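Local coordinates for protein cruciform cutting endonuclease 1, mitochondrial (Schizosaccharomyces pombe, PDB 1KCF) that resolves four-way Holliday junctions in mitochondrial DNA as a homodimeric endonuclease of the RuvC resolvase family, cutting at the point of strand exchange, at residues 36-41 and 111-116; 92-97 and 136-141. One frame throughout, in Å; residues are numbered along the deposited sequence.

Interaction 1. Residues 36-41 and 111-116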
loop_
_atom_site.group_PDB
_atom_site.type_symbol
_atom_site.label_atom_id
_atom_site.label_comp_id
_atom_site.label_asym_id
_atom_site.label_seq_id
_atom_site.Cartn_x
_atom_site.Cartn_y
_atom_site.Cartn_z
ATOM N N ILE A 36 11.762 -20.764 11.346
ATOM C CA ILE A 36 12.923 -21.164 10.565
ATOM C C ILE A 36 12.684 -20.807 9.104
ATOM O O ILE A 36 11.736 -21.293 8.481
ATOM C CB ILE A 36 13.174 -22.682 10.675
ATOM C CG1 ILE A 36 14.138 -23.138 9.574
ATOM C CG2 ILE A 36 11.856 -23.432 10.589
ATOM C CD1 ILE A 36 15.537 -22.586 9.712
ATOM N N TYR A 37 13.543 -19.950 8.560
ATOM C CA TYR A 37 13.418 -19.531 7.174
ATOM C C TYR A 37 14.635 -19.975 6.375
ATOM O O TYR A 37 15.697 -20.231 6.938
ATOM C CB TYR A 37 13.295 -18.006 7.077
ATOM C CG TYR A 37 12.188 -17.387 7.903
ATOM C CD1 TYR A 37 12.456 -16.829 9.154
ATOM C CD2 TYR A 37 10.877 -17.326 7.421
ATOM C CE1 TYR A 37 11.447 -16.220 9.903
ATOM C CE2 TYR A 37 9.858 -16.719 8.164
ATOM C CZ TYR A 37 10.152 -16.167 9.400
ATOM O OH TYR A 37 9.153 -15.556 10.135
ATOM N N PRO A 38 14.494 -20.079 5.044
ATOM C CA PRO A 38 15.605 -20.491 4.182
ATOM C C PRO A 38 16.650 -19.377 4.163
ATOM O O PRO A 38 16.324 -18.222 4.433
ATOM C CB PRO A 38 14.946 -20.645 2.813
ATOM C CG PRO A 38 13.500 -20.879 3.131
ATOM C CD PRO A 38 13.254 -19.935 4.264
ATOM N N THR A 39 17.897 -19.715 3.855
ATOM C CA THR A 39 18.948 -18.707 3.780
ATOM C C THR A 39 19.572 -18.688 2.393
ATOM O O THR A 39 20.670 -18.184 2.211
ATOM C CB THR A 39 20.067 -18.932 4.821
ATOM O OG1 THR A 39 20.535 -20.282 4.742
ATOM C CG2 THR A 39 19.557 -18.637 6.219
ATOM N N SER A 40 18.867 -19.254 1.420
ATOM C CA SER A 40 19.337 -19.256 0.045
ATOM C C SER A 40 18.373 -18.373 -0.742
ATOM O O SER A 40 17.197 -18.268 -0.395
ATOM C CB SER A 40 19.348 -20.679 -0.536
ATOM O OG SER A 40 18.041 -21.237 -0.581
ATOM N N ARG A 41 18.878 -17.735 -1.791
ATOM C CA ARG A 41 18.066 -16.856 -2.623
ATOM C C ARG A 41 17.304 -15.847 -1.759
ATOM O O ARG A 41 16.079 -15.757 -1.799
ATOM C CB ARG A 41 17.096 -17.683 -3.471
ATOM C CG ARG A 41 17.779 -18.766 -4.308
ATOM C CD ARG A 41 16.809 -19.425 -5.283
ATOM N NE ARG A 41 16.534 -18.581 -6.445
ATOM C CZ ARG A 41 17.397 -18.365 -7.435
ATOM N NH1 ARG A 41 18.595 -18.934 -7.411
ATOM N NH2 ARG A 41 17.068 -17.579 -8.450
ATOM N N PRO A 111 13.071 -15.316 -5.763
ATOM C CA PRO A 111 13.514 -15.488 -4.375
ATOM C C PRO A 111 12.756 -16.490 -3.514
ATOM O O PRO A 111 11.589 -16.798 -3.760
ATOM C CB PRO A 111 13.397 -14.075 -3.791
ATOM C CG PRO A 111 13.358 -13.170 -5.003
ATOM C CD PRO A 111 12.521 -13.965 -5.957
ATOM N N HIS A 112 13.446 -16.989 -2.493
ATOM C CA HIS A 112 12.853 -17.912 -1.542
ATOM C C HIS A 112 12.412 -17.040 -0.374
ATOM O O HIS A 112 11.478 -17.370 0.357
ATOM C CB HIS A 112 13.883 -18.932 -1.042
ATOM C CG HIS A 112 14.275 -19.953 -2.063
ATOM N ND1 HIS A 112 13.440 -20.344 -3.087
ATOM C CD2 HIS A 112 15.399 -20.699 -2.191
ATOM C CE1 HIS A 112 14.032 -21.284 -3.802
ATOM N NE2 HIS A 112 15.220 -21.517 -3.278
ATOM N N VAL A 113 13.104 -15.917 -0.212
ATOM C CA VAL A 113 12.811 -14.980 0.859
ATOM C C VAL A 113 13.013 -13.550 0.378
ATOM O O VAL A 113 13.939 -13.257 -0.376
ATOM C CB VAL A 113 13.734 -15.208 2.082
ATOM C CG1 VAL A 113 13.406 -14.196 3.179
ATOM C CG2 VAL A 113 13.569 -16.630 2.610
ATOM N N ILE A 114 12.122 -12.666 0.809
ATOM C CA ILE A 114 12.211 -11.260 0.457
ATOM C C ILE A 114 12.178 -10.464 1.744
ATOM O O ILE A 114 11.225 -10.564 2.514
ATOM C CB ILE A 114 11.037 -10.807 -0.432
ATOM C CG1 ILE A 114 11.084 -11.549 -1.766
ATOM C CG2 ILE A 114 11.116 -9.300 -0.670
ATOM C CD1 ILE A 114 9.877 -11.298 -2.634
ATOM N N LEU A 115 13.234 -9.693 1.969
ATOM C CA LEU A 115 13.366 -8.856 3.153
ATOM C C LEU A 115 13.085 -7.412 2.755
ATOM O O LEU A 115 13.716 -6.869 1.842
ATOM C CB LEU A 115 14.778 -8.969 3.717
ATOM C CG LEU A 115 15.297 -10.396 3.927
ATOM C CD1 LEU A 115 16.701 -10.320 4.481
ATOM C CD2 LEU A 115 14.382 -11.169 4.868
ATOM N N MET A 116 12.142 -6.790 3.447
ATOM C CA MET A 116 11.772 -5.423 3.130
ATOM C C MET A 116 12.020 -4.466 4.286
ATOM O O MET A 116 11.655 -4.725 5.431
ATOM C CB MET A 116 10.302 -5.379 2.718
ATOM C CG MET A 116 9.935 -4.238 1.786
ATOM S SD MET A 116 8.196 -4.345 1.291
ATOM C CE MET A 116 8.305 -5.561 -0.018
#
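Arg41 lays the aliphatic part of its side chain over one face of the His112 imidazole. Arg41 CD sits 3.6 Å from the centroid of the His112 ring, 24° off the ring normal, in a CH-pi contact. It is displaced toward the rim, where Arg41 CD and His112 NE2 are 3.3 Å apart. CB and CG follow along the CD2 side. The chain then bends at chi3 (77°), turning the guanidinium away from a stack, its plane 66° from that of the ring. Its polar end is held just upstream of His112: NE donates to the carbonyl of Asn110 and NH2 to that of Phe109. Ser40 meets the same imidazole from another direction, with OG in the ring plane at the edge, 3.1 Å from CD2.

The backbones meet as well: His112 N donates to Arg41 O at 3.0 Å. Val113 N makes a second, weak hydrogen bond to Arg41 O, 3.4 Å long. Further back along the loop, Pro38 and Val113 meet obliquely, CD of the proline reaching CG2 of the valine at 3.7 Å. The other neighbours of this apolar patch include Phe162, against Pro38, and Trp238 of helix 224-253, against Val113.

The contact thus joins the loop after helix 26-33 to the start of strand 113-118, at the point where the chain enters strand 42-47. These two strands run parallel and adjacent in the mixed sheet of the RNase H-like fold shared by RuvC-type resolvases.

Interaction 2. Residues 92-97 and 136-141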
loop_
_atom_site.group_PDB
_atom_site.type_symbol
_atom_site.label_atom_id
_atom_site.label_comp_id
_atom_site.label_asym_id
_atom_site.label_seq_id
_atom_site.Cartn_x
_atom_site.Cartn_y
_atom_site.Cartn_z
ATOM N N SER A 92 -3.064 5.372 -8.764
ATOM C CA SER A 92 -3.091 4.522 -9.948
ATOM C C SER A 92 -1.711 4.374 -10.583
ATOM O O SER A 92 -1.394 3.338 -11.171
ATOM C CB SER A 92 -4.071 5.087 -10.970
ATOM N N SER A 93 -0.895 5.417 -10.472
ATOM C CA SER A 93 0.445 5.403 -11.043
ATOM C C SER A 93 1.390 4.542 -10.203
ATOM O O SER A 93 2.284 3.879 -10.733
ATOM C CB SER A 93 0.985 6.833 -11.135
ATOM O OG SER A 93 2.228 6.867 -11.817
ATOM N N MET A 94 1.181 4.561 -8.892
ATOM C CA MET A 94 2.004 3.782 -7.978
ATOM C C MET A 94 1.710 2.291 -8.114
ATOM O O MET A 94 2.614 1.464 -8.016
ATOM C CB MET A 94 1.770 4.242 -6.537
ATOM C CG MET A 94 2.415 5.586 -6.213
ATOM S SD MET A 94 4.207 5.562 -6.479
ATOM C CE MET A 94 4.722 4.488 -5.138
ATOM N N ALA A 95 0.446 1.954 -8.345
ATOM C CA ALA A 95 0.059 0.559 -8.512
ATOM C C ALA A 95 0.809 0.034 -9.720
ATOM O O ALA A 95 1.310 -1.087 -9.717
ATOM C CB ALA A 95 -1.439 0.453 -8.733
ATOM N N ASP A 96 0.892 0.867 -10.752
ATOM C CA ASP A 96 1.590 0.511 -11.981
ATOM C C ASP A 96 3.061 0.220 -11.695
ATOM O O ASP A 96 3.621 -0.751 -12.198
ATOM C CB ASP A 96 1.479 1.651 -12.994
ATOM C CG ASP A 96 2.239 1.369 -14.272
ATOM O OD1 ASP A 96 1.935 0.359 -14.937
ATOM O OD2 ASP A 96 3.144 2.160 -14.611
ATOM N N LEU A 97 3.685 1.075 -10.891
ATOM C CA LEU A 97 5.086 0.890 -10.539
ATOM C C LEU A 97 5.251 -0.351 -9.660
ATOM O O LEU A 97 6.171 -1.146 -9.862
ATOM C CB LEU A 97 5.616 2.123 -9.797
ATOM C CG LEU A 97 7.065 2.078 -9.300
ATOM C CD1 LEU A 97 8.023 2.042 -10.481
ATOM C CD2 LEU A 97 7.335 3.298 -8.439
ATOM N N ASN A 136 5.466 4.491 1.921
ATOM C CA ASN A 136 4.419 3.740 2.605
ATOM C C ASN A 136 3.522 3.079 1.562
ATOM O O ASN A 136 3.077 1.943 1.731
ATOM C CB ASN A 136 3.574 4.662 3.493
ATOM C CG ASN A 136 4.352 5.211 4.675
ATOM O OD1 ASN A 136 5.438 4.728 5.000
ATOM N ND2 ASN A 136 3.791 6.220 5.336
ATOM N N MET A 137 3.269 3.809 0.482
ATOM C CA MET A 137 2.423 3.330 -0.595
ATOM C C MET A 137 3.069 2.157 -1.322
ATOM O O MET A 137 2.414 1.155 -1.597
ATOM C CB MET A 137 2.153 4.465 -1.584
ATOM C CG MET A 137 0.869 4.299 -2.361
ATOM S SD MET A 137 0.563 5.652 -3.497
ATOM C CE MET A 137 0.438 7.025 -2.341
ATOM N N LEU A 138 4.354 2.298 -1.634
ATOM C CA LEU A 138 5.111 1.264 -2.328
ATOM C C LEU A 138 5.102 -0.018 -1.504
ATOM O O LEU A 138 4.761 -1.090 -1.997
ATOM C CB LEU A 138 6.556 1.720 -2.535
ATOM C CG LEU A 138 7.177 1.474 -3.911
ATOM C CD1 LEU A 138 8.685 1.663 -3.813
ATOM C CD2 LEU A 138 6.855 0.070 -4.394
ATOM N N GLU A 139 5.478 0.108 -0.240
ATOM C CA GLU A 139 5.507 -1.025 0.670
ATOM C C GLU A 139 4.142 -1.701 0.738
ATOM O O GLU A 139 4.035 -2.919 0.588
ATOM C CB GLU A 139 5.921 -0.555 2.068
ATOM C CG GLU A 139 5.750 -1.593 3.162
ATOM C CD GLU A 139 6.197 -1.085 4.523
ATOM O OE1 GLU A 139 7.421 -0.999 4.750
ATOM O OE2 GLU A 139 5.329 -0.762 5.362
ATOM N N SER A 140 3.105 -0.901 0.966
ATOM C CA SER A 140 1.741 -1.404 1.075
ATOM C C SER A 140 1.278 -2.181 -0.148
ATOM O O SER A 140 0.687 -3.251 -0.019
ATOM C CB SER A 140 0.768 -0.254 1.325
ATOM O OG SER A 140 0.981 0.318 2.596
ATOM N N MET A 141 1.536 -1.632 -1.329
ATOM C CA MET A 141 1.125 -2.281 -2.565
ATOM C C MET A 141 1.878 -3.588 -2.811
ATOM O O MET A 141 1.275 -4.588 -3.208
ATOM C CB MET A 141 1.303 -1.320 -3.747
ATOM C CG MET A 141 0.436 -0.065 -3.624
ATOM S SD MET A 141 0.449 0.997 -5.082
ATOM C CE MET A 141 -1.048 1.953 -4.825
#
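Met94 places its CG anti to its carbonyl carbon (chi1 -74°), which turns CG toward Met137 SD; bends at chi2 and chi3 then carry the terminal methyl CE round to Leu138. Met137 takes the other course: CG is anti to the backbone N (chi1 -155°), an extended chi2 carries SD across the gap between the helices, and the chain bends only at the terminal methyl. Its SD lies 3.3 Å from Met94 CG, a tight approach, and 3.6 Å from Met94 CB, the two side chains crossing at a slant. At the far end of Met94, CE comes to 4.1 Å from Leu138 CG, with the two side chains roughly perpendicular.

One turn along from Met137, Met141 sends an extended chain to the backbone of the facing helix. Met141 SD rests 3.4 Å from Ala95 N and 3.8 Å from Met94 CB; the small side chain of Ala95 also borders it, with CB at 4.1 Å. Met94 CB thus touches both sulfurs, Met137 SD and Met141 SD. The touching residues are all buried, and Met141 also packs on the backbone at Met94-Ala95.

The local helix axes cross at -55° and approach to 9.6 Å. Trp85 packs on Met94 from a neighbouring loop, while Ser98 and Leu101 continue the contact with Leu138 along helix 91-109. On helix 128-151, Met137 also touches Ser140 of the second subunit, so this methionine faces both its own helix pair and the dimer partner. The contact is oblique helix-helix packing within the RNase H-like domain, next to the subunit interface and, at Leu138, about 10 Å between side chains from the magnesium ligand Asp46.

Interaction 1 is partly buried and mixes backbone hydrogen bonding with a CH-pi contact and a small apolar patch, as suits a loop meeting the start of a strand in the sheet. Interaction 2 is fully buried and joins two helices by van der Waals packing, largely of methionine side chains. Three of the four elements, helix 91-109, strand 113-118 and helix 128-151, follow one another in the chain; the loop 36-41 comes earlier. The centres lie about 23 Å apart, yet the two contacts touch where Met116 SD packs against Glu139 CG at 4.1 Å. The second subunit packs against residues of interaction 2, whereas no other chain touches the segments of interaction 1.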